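Local coordinates for RimK-related lysine biosynthesis protein (Thermococcus kodakarensis, PDB 5K2M) that probably joins an amino-acid substrate to a carboxylate at the expense of ATP in lysine biosynthesis, as a magnesium-dependent ATP-grasp ligase of the LysX type, at residues Ile5-Leu10 against Val27-Glu32; Arg11-Ala16 against Ile47-Ser52; Tyr117-Lys122 against Ala133-Arg138. All blocks are in the same frame, centred on the assembly; numbering follows the deposited sequence.

Contact 1 (Ile5-Leu10 against Val27-Glu32); sequences ITYTVL and VVMLHE
Ile5, Thr6 and Tyr7 run parallel to Met29, Leu30 and His31 as neighbouring strands, joined by backbone bonds that include Leu30 N to Ile5 O at 2.9 Å and, more bent, Tyr7 N to Leu30 O at 3.2 Å. The ladder fades at its C-terminal end, where Glu32 N reaches Tyr7 O only weakly.

On one face of the sheet Tyr7 carries the packing. Its CG sits between the backbone N and the carbonyl carbon (chi1 72°), which lays the ring across the neighbouring strand instead of straight off the sheet. His31 CA and CB lie over one side of that ring, CB 4.2 Å from its centroid and off-centre, while Leu10 CD2 covers the opposite side. The imidazole itself stands oblique to the phenol, their planes 55° apart. Met29, bent at chi2 and chi3, curls back so that its CE comes 3.9 Å from Tyr7 CE1, and its SD rests beside Ile5 CD1 at 4.0 Å. An unbranched, flexible thioether suits this place between a ring and two aliphatic chains. Ile5 CD1 also meets Val27 CG1 at 3.8 Å, beside helix 12-24. Leu30 and Thr6 share the other face, under helix 53-65.

Past the strand ends Thr8 OG1 makes a weak bond to Glu32 OE2, 3.2 Å long. Backbone bonds and apolar packing together hold the middle of this beta-alpha-beta unit; at the C-terminal ends of the strands, where a chain of another protein packs on Tyr7 and His31, the polar links between the two segments are weak, and the firmer one from Thr8 runs to Val51.

Contact 2 (Arg11-Ala16 against Ile47-Ser52); sequences RREEMA and IIRNVS
Glu14 and Arg49 meet through a single carboxylate oxygen: Glu14 OE2 receives Arg49 NE at 2.9 Å and Arg49 NH1 at 3.1 Å. Both donors belong to the side of the guanidinium, and OE2 lies almost in its plane, 3° out. NE comes to the anti lone pair of OE2, while NH1 arrives on the syn side but out of the carboxylate plane.

The same carboxylate is gripped from within its own segment. Arg11 spreads two nitrogens over the two oxygens, NE to Glu14 OE1 at 3.0 Å and NH2 to Glu14 OE2 at 2.9 Å, and the backbone N of Arg11 adds a second bond to OE1. Glu14 is bent at chi2 (75°), which folds its carboxylate back to the start of the helix, where Arg11 is the N-cap residue. Val51 CG2 sits over the centre of the Arg11 guanidinium, 3.9 Å above its plane, a methyl suited to the weakly hydrated face of a flat cation.

Farther out, Arg11 NH1 pairs with Glu247 and Arg49 NH1 bonds to Met246 O, while Glu13 OE1 accepts from the backbone N of Phe248 and Lys249. Two arginines can thus lie close because Glu14 stands between them; five N-H bonds on one carboxylate would favour its charged form, and the network ties helix 12-24, the strand that carries Ile47 and Ile48 and the 246-249 segment together.

Contact 3 (Tyr117-Lys122 against Ala133-Arg138); sequences YPLVSK and AKVNDR. With ADP (adenosine-5'-diphosphate), chain O.
Leu119 and Val135 form a hydrogen-bonded antiparallel pair, with Leu119 N to Val135 O at 2.9 Å and a nearly straight return bond from Val135 N to Leu119 O. Ser121 and Ala133 repeat the pattern, so the hairpin is stitched by four backbone bonds. On the Leu119 face, CD1 of the leucine lies alongside Val135 CB at 3.7 Å, and the small Ser121 and Ala133 lie on the same face, where Ser121 meets Val144 and Arg148 of helix 138-150.

Tyr117 can be followed outward. Its CB and CG rest against Asn136 O, CB at 3.4 Å. Val135 O lies at the edge of the ring, nearest CD1, and CE1 comes 3.5 Å from Asp137 C. Asp137 CA stands over the face, 3.8 Å from the centroid, a CH-pi contact. The hydroxyl at the tip ends beside Arg138 CA, without a hydrogen bond to Arg138 N. A broad flat ring is thus well matched to the turn leading into helix 138-150, whose N-cap is Asp137. The cis peptide before Pro118 turns the chain between this ring and the strand. Pro118 CB comes close to Asn136 OD1, which accepts a hydrogen bond from Lys134 NZ. Asn136 ND2 is bonded to Asp137 of the third subunit, and Asp137 OD2 to that subunit's Asn136.

At the other end Val120 CG2 touches ADP N6 at 3.6 Å, one methyl of a branched side chain against the adenine. Lys122 reaches past it, bent at chi3 (80°), and its NZ donates to ADP O2A at 2.7 Å and to ADP N7 at 3.1 Å, with Gln162 as a further partner. One ammonium thus links alpha-phosphate to base, holding the nucleotide by charge at the alpha-phosphate and by a hydrogen bond to N7, as in other ATP-grasp enzymes.

In the fold
Contacts 1 and 2 are neighbours in the N-terminal part of the chain, their centres 7 Å apart and their segments alternating in sequence. They share one parallel sheet, where strand 2-7 lies between 26-31 and 45-49, and helix 12-24 links the first two of these strands. Contact 3 follows later, in the antiparallel sheet of the ATP-grasp domain, on the opposite side of the chain's centre; its centre is about 39 Å from that of contact 1 and 33 Å from that of contact 2. The nucleotide touches contact 3 directly, whereas in contact 2 the Arg11 side chain stays about 12 Å from a bound ADP.

Contact 1 (Ile5-Leu10 against Val27-Glu32)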
# COMPACT_ATOMS: atom_id res chain seq x y z
N ILE A 5 43.13 -7.31 2.37
CA ILE A 5 43.71 -6.14 3.04
C ILE A 5 43.01 -4.88 2.53
O ILE A 5 43.12 -4.55 1.36
CB ILE A 5 45.22 -6.00 2.75
CG1 ILE A 5 45.96 -7.27 3.14
CG2 ILE A 5 45.80 -4.82 3.50
CD1 ILE A 5 47.44 -7.25 2.80
N THR A 6 42.30 -4.17 3.41
CA THR A 6 41.64 -2.93 2.99
C THR A 6 42.52 -1.73 3.30
O THR A 6 43.14 -1.67 4.37
CB THR A 6 40.27 -2.72 3.65
OG1 THR A 6 40.44 -2.64 5.06
CG2 THR A 6 39.34 -3.85 3.32
N TYR A 7 42.56 -0.79 2.37
CA TYR A 7 43.55 0.29 2.42
C TYR A 7 43.12 1.56 1.67
O TYR A 7 42.29 1.53 0.76
CB TYR A 7 44.89 -0.21 1.87
CG TYR A 7 44.94 -0.43 0.36
CD1 TYR A 7 44.56 -1.64 -0.21
CD2 TYR A 7 45.40 0.57 -0.48
CE1 TYR A 7 44.62 -1.83 -1.59
CE2 TYR A 7 45.46 0.39 -1.85
CZ TYR A 7 45.07 -0.80 -2.39
OH TYR A 7 45.14 -0.92 -3.77
N THR A 8 43.71 2.67 2.09
CA THR A 8 43.52 3.96 1.45
C THR A 8 44.72 4.21 0.55
O THR A 8 44.58 4.39 -0.66
CB THR A 8 43.41 5.07 2.50
OG1 THR A 8 42.44 4.68 3.48
CG2 THR A 8 43.01 6.40 1.85
N VAL A 9 45.90 4.20 1.16
CA VAL A 9 47.15 4.21 0.42
C VAL A 9 47.97 3.06 0.97
O VAL A 9 47.73 2.60 2.09
CB VAL A 9 47.91 5.57 0.53
CG1 VAL A 9 47.10 6.70 -0.09
CG2 VAL A 9 48.24 5.91 1.97
N LEU A 10 48.93 2.58 0.20
CA LEU A 10 49.79 1.50 0.65
C LEU A 10 51.08 2.08 1.20
O LEU A 10 52.03 2.35 0.46
CB LEU A 10 50.07 0.51 -0.49
CG LEU A 10 48.84 -0.23 -1.04
CD1 LEU A 10 49.21 -1.02 -2.28
CD2 LEU A 10 48.22 -1.15 0.00
N VAL A 27 46.41 -13.26 -1.39
CA VAL A 27 46.15 -11.92 -0.87
C VAL A 27 45.25 -11.14 -1.83
O VAL A 27 45.58 -11.04 -3.01
CB VAL A 27 47.46 -11.13 -0.66
CG1 VAL A 27 47.18 -9.77 -0.03
CG2 VAL A 27 48.42 -11.92 0.22
N VAL A 28 44.14 -10.61 -1.34
CA VAL A 28 43.25 -9.75 -2.13
C VAL A 28 43.36 -8.32 -1.63
O VAL A 28 42.93 -8.01 -0.52
CB VAL A 28 41.78 -10.21 -2.04
CG1 VAL A 28 40.89 -9.41 -2.99
CG2 VAL A 28 41.69 -11.70 -2.34
N MET A 29 43.95 -7.46 -2.46
CA MET A 29 44.15 -6.06 -2.13
C MET A 29 42.87 -5.30 -2.42
O MET A 29 42.41 -5.30 -3.55
CB MET A 29 45.28 -5.46 -2.96
CG MET A 29 46.62 -6.15 -2.75
SD MET A 29 47.12 -6.09 -1.03
CE MET A 29 47.53 -4.36 -0.84
N LEU A 30 42.30 -4.66 -1.40
CA LEU A 30 41.02 -4.01 -1.56
C LEU A 30 41.17 -2.54 -1.26
O LEU A 30 41.12 -2.13 -0.11
CB LEU A 30 39.98 -4.62 -0.63
CG LEU A 30 39.66 -6.08 -0.89
CD1 LEU A 30 39.24 -6.74 0.41
CD2 LEU A 30 38.59 -6.23 -1.95
N HIS A 31 41.35 -1.75 -2.30
CA HIS A 31 41.25 -0.32 -2.13
C HIS A 31 39.79 0.02 -1.82
O HIS A 31 38.87 -0.75 -2.11
CB HIS A 31 41.73 0.42 -3.37
CG HIS A 31 41.76 1.90 -3.18
ND1 HIS A 31 40.94 2.76 -3.89
CD2 HIS A 31 42.45 2.67 -2.31
CE1 HIS A 31 41.16 4.00 -3.48
NE2 HIS A 31 42.07 3.97 -2.52
N GLU A 32 39.59 1.18 -1.21
CA GLU A 32 38.26 1.70 -0.91
C GLU A 32 37.30 1.72 -2.10
O GLU A 32 36.11 1.44 -1.93
CB GLU A 32 38.40 3.08 -0.28
CG GLU A 32 38.93 2.95 1.13
CD GLU A 32 39.28 4.26 1.80
OE1 GLU A 32 39.55 5.27 1.12
OE2 GLU A 32 39.32 4.24 3.05

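Contact 2 (Arg11-Ala16 against Ile47-Ser52)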
# COMPACT_ATOMS: atom_id res chain seq x y z
N ARG A 11 51.09 2.30 2.51
CA ARG A 11 52.29 2.76 3.22
C ARG A 11 53.23 1.56 3.39
O ARG A 11 52.89 0.44 3.01
CB ARG A 11 51.94 3.36 4.60
CG ARG A 11 50.98 4.54 4.57
CD ARG A 11 50.32 4.81 5.92
NE ARG A 11 49.38 3.77 6.32
CZ ARG A 11 48.67 3.77 7.45
NH1 ARG A 11 48.76 4.79 8.31
NH2 ARG A 11 47.84 2.76 7.73
N ARG A 12 54.40 1.80 3.95
CA ARG A 12 55.34 0.72 4.19
C ARG A 12 54.69 -0.42 5.00
O ARG A 12 54.87 -1.59 4.69
CB ARG A 12 56.58 1.26 4.89
CG ARG A 12 57.49 0.22 5.52
CD ARG A 12 58.04 -0.79 4.51
NE ARG A 12 58.36 -2.06 5.17
CZ ARG A 12 59.37 -2.24 6.02
NH1 ARG A 12 60.19 -1.23 6.34
NH2 ARG A 12 59.55 -3.44 6.57
N GLU A 13 53.93 -0.07 6.03
CA GLU A 13 53.20 -1.06 6.83
C GLU A 13 52.35 -2.01 5.97
O GLU A 13 52.41 -3.23 6.14
CB GLU A 13 52.32 -0.38 7.89
CG GLU A 13 53.07 0.20 9.08
CD GLU A 13 53.50 1.66 8.90
OE1 GLU A 13 53.80 2.31 9.92
OE2 GLU A 13 53.55 2.15 7.75
N GLU A 14 51.58 -1.44 5.03
CA GLU A 14 50.68 -2.24 4.18
C GLU A 14 51.43 -3.15 3.22
O GLU A 14 51.01 -4.28 2.96
CB GLU A 14 49.68 -1.35 3.41
CG GLU A 14 48.53 -0.83 4.26
CD GLU A 14 48.94 0.29 5.21
OE1 GLU A 14 49.62 1.24 4.77
OE2 GLU A 14 48.57 0.23 6.41
N MET A 15 52.54 -2.66 2.69
CA MET A 15 53.38 -3.48 1.81
C MET A 15 54.00 -4.65 2.58
O MET A 15 54.13 -5.75 2.05
CB MET A 15 54.47 -2.64 1.13
CG MET A 15 53.97 -1.50 0.23
SD MET A 15 52.81 -1.97 -1.08
CE MET A 15 53.73 -3.20 -2.01
N ALA A 16 54.38 -4.42 3.83
CA ALA A 16 54.92 -5.49 4.66
C ALA A 16 53.80 -6.49 4.99
O ALA A 16 54.00 -7.71 4.92
CB ALA A 16 55.54 -4.93 5.93
N ILE A 47 42.17 -7.82 6.84
CA ILE A 47 43.03 -6.99 7.67
C ILE A 47 42.71 -5.55 7.33
O ILE A 47 42.94 -5.09 6.22
CB ILE A 47 44.52 -7.31 7.42
CG1 ILE A 47 44.81 -8.75 7.86
CG2 ILE A 47 45.42 -6.36 8.19
CD1 ILE A 47 46.12 -9.31 7.35
N ILE A 48 42.15 -4.84 8.31
CA ILE A 48 41.62 -3.49 8.10
C ILE A 48 42.74 -2.46 8.26
O ILE A 48 43.26 -2.29 9.36
CB ILE A 48 40.50 -3.22 9.12
CG1 ILE A 48 39.36 -4.23 8.95
CG2 ILE A 48 39.97 -1.78 8.98
CD1 ILE A 48 38.53 -4.06 7.69
N ARG A 49 43.10 -1.78 7.17
CA ARG A 49 44.21 -0.82 7.20
C ARG A 49 43.89 0.57 6.62
O ARG A 49 44.81 1.32 6.31
CB ARG A 49 45.43 -1.42 6.49
CG ARG A 49 45.95 -2.71 7.11
CD ARG A 49 46.50 -2.49 8.51
NE ARG A 49 47.58 -1.51 8.50
CZ ARG A 49 48.30 -1.16 9.57
NH1 ARG A 49 49.26 -0.25 9.43
NH2 ARG A 49 48.09 -1.72 10.76
N ASN A 50 42.60 0.92 6.53
CA ASN A 50 42.20 2.23 5.99
C ASN A 50 42.83 3.36 6.84
O ASN A 50 42.81 3.27 8.06
CB ASN A 50 40.67 2.41 6.01
CG ASN A 50 39.89 1.28 5.33
OD1 ASN A 50 39.11 1.53 4.40
ND2 ASN A 50 40.01 0.07 5.84
N VAL A 51 43.36 4.41 6.23
CA VAL A 51 43.94 5.52 7.01
C VAL A 51 42.89 6.28 7.84
O VAL A 51 43.16 6.73 8.95
CB VAL A 51 44.74 6.50 6.13
CG1 VAL A 51 45.30 7.65 6.95
CG2 VAL A 51 45.90 5.77 5.47
N SER A 52 41.68 6.42 7.29
CA SER A 52 40.60 7.05 8.02
C SER A 52 40.07 6.09 9.08
O SER A 52 39.69 4.95 8.78
CB SER A 52 39.48 7.46 7.06
OG SER A 52 38.28 7.68 7.76

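Contact 3 (Tyr117-Lys122 against Ala133-Arg138)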
# COMPACT_ATOMS: atom_id res chain seq x y z
N TYR A 117 45.73 22.98 36.84
CA TYR A 117 46.42 23.39 35.64
C TYR A 117 47.86 23.04 35.84
O TYR A 117 48.33 23.08 36.95
CB TYR A 117 46.33 24.90 35.44
CG TYR A 117 44.96 25.45 35.09
CD1 TYR A 117 44.43 25.30 33.80
CD2 TYR A 117 44.21 26.16 36.03
CE1 TYR A 117 43.18 25.83 33.47
CE2 TYR A 117 42.97 26.68 35.72
CZ TYR A 117 42.46 26.53 34.44
OH TYR A 117 41.22 27.06 34.16
N PRO A 118 48.58 22.72 34.77
CA PRO A 118 48.10 22.72 33.40
C PRO A 118 47.40 21.42 33.08
O PRO A 118 47.66 20.40 33.70
CB PRO A 118 49.38 22.87 32.58
CG PRO A 118 50.43 22.25 33.42
CD PRO A 118 50.00 22.31 34.85
N LEU A 119 46.51 21.45 32.10
CA LEU A 119 45.82 20.25 31.69
C LEU A 119 45.94 20.09 30.18
O LEU A 119 46.38 21.00 29.48
CB LEU A 119 44.36 20.26 32.16
CG LEU A 119 43.49 21.47 31.84
CD1 LEU A 119 42.96 21.36 30.42
CD2 LEU A 119 42.32 21.55 32.81
N VAL A 120 45.57 18.90 29.71
CA VAL A 120 45.66 18.56 28.32
C VAL A 120 44.26 18.34 27.76
O VAL A 120 43.47 17.57 28.31
CB VAL A 120 46.54 17.32 28.11
CG1 VAL A 120 46.46 16.83 26.68
CG2 VAL A 120 47.99 17.64 28.49
N SER A 121 43.99 19.04 26.67
CA SER A 121 42.76 18.91 25.92
C SER A 121 43.05 18.10 24.65
O SER A 121 44.06 18.33 23.99
CB SER A 121 42.26 20.30 25.51
OG SER A 121 41.15 20.20 24.65
N LYS A 122 42.18 17.17 24.31
CA LYS A 122 42.36 16.40 23.09
C LYS A 122 41.03 15.88 22.59
O LYS A 122 40.14 15.61 23.39
CB LYS A 122 43.35 15.25 23.32
CG LYS A 122 42.88 14.23 24.31
CD LYS A 122 43.87 13.10 24.47
CE LYS A 122 45.04 13.44 25.37
NZ LYS A 122 45.80 12.22 25.78
N ALA A 133 46.12 20.10 22.92
CA ALA A 133 46.41 21.41 23.49
C ALA A 133 46.83 21.30 24.95
O ALA A 133 46.18 20.62 25.74
CB ALA A 133 45.21 22.32 23.38
N LYS A 134 47.92 21.99 25.30
CA LYS A 134 48.33 22.18 26.68
C LYS A 134 47.76 23.51 27.17
O LYS A 134 48.10 24.57 26.65
CB LYS A 134 49.85 22.18 26.77
CG LYS A 134 50.42 22.26 28.17
CD LYS A 134 51.92 22.11 28.13
CE LYS A 134 52.54 21.99 29.52
NZ LYS A 134 52.58 23.30 30.20
N VAL A 135 46.91 23.42 28.19
CA VAL A 135 46.17 24.55 28.71
C VAL A 135 46.65 24.89 30.11
O VAL A 135 46.45 24.11 31.04
CB VAL A 135 44.68 24.18 28.76
CG1 VAL A 135 43.84 25.32 29.34
CG2 VAL A 135 44.20 23.81 27.37
N ASN A 136 47.26 26.06 30.25
CA ASN A 136 47.92 26.47 31.49
C ASN A 136 47.07 27.36 32.38
O ASN A 136 47.38 27.53 33.56
CB ASN A 136 49.23 27.19 31.17
CG ASN A 136 50.20 26.32 30.41
OD1 ASN A 136 50.23 25.11 30.58
ND2 ASN A 136 50.98 26.94 29.55
N ASP A 137 46.01 27.94 31.83
CA ASP A 137 45.14 28.81 32.60
C ASP A 137 43.75 28.93 32.01
O ASP A 137 43.45 28.34 30.98
CB ASP A 137 45.79 30.20 32.79
CG ASP A 137 46.09 30.90 31.48
OD1 ASP A 137 45.32 30.74 30.51
OD2 ASP A 137 47.10 31.63 31.43
N ARG A 138 42.90 29.69 32.71
CA ARG A 138 41.51 29.88 32.35
C ARG A 138 41.36 30.49 30.95
O ARG A 138 40.52 30.05 30.17
CB ARG A 138 40.85 30.74 33.44
CG ARG A 138 39.42 31.20 33.15
CD ARG A 138 38.44 30.05 33.03
NE ARG A 138 37.09 30.58 32.82
CZ ARG A 138 36.05 30.44 33.63
NH1 ARG A 138 36.12 29.73 34.74
NH2 ARG A 138 34.91 31.01 33.31
PB ADP O . 47.03 10.76 19.63
O1B ADP O . 48.43 10.22 19.57
O2B ADP O . 46.82 12.02 18.81
O3B ADP O . 45.94 9.76 19.38
PA ADP O . 47.74 10.99 22.43
O1A ADP O . 48.55 9.72 22.25
O2A ADP O . 46.88 11.04 23.65
O3A ADP O . 46.83 11.30 21.14
O5' ADP O . 48.73 12.25 22.47
C5' ADP O . 49.80 12.38 21.56
C4' ADP O . 51.09 12.64 22.32
O4' ADP O . 50.96 13.85 23.07
C3' ADP O . 51.49 11.56 23.31
O3' ADP O . 52.29 10.54 22.69
C2' ADP O . 52.26 12.36 24.34
O2' ADP O . 53.61 12.58 23.94
C1' ADP O . 51.57 13.70 24.35
N9 ADP O . 50.53 13.74 25.39
C8 ADP O . 49.24 13.41 25.23
N7 ADP O . 48.55 13.53 26.39
C5 ADP O . 49.44 13.94 27.31
C6 ADP O . 49.39 14.28 28.73
N6 ADP O . 48.23 14.20 29.41
N1 ADP O . 50.54 14.68 29.31
C2 ADP O . 51.70 14.76 28.64
N3 ADP O . 51.83 14.47 27.35
C4 ADP O . 50.75 14.07 26.65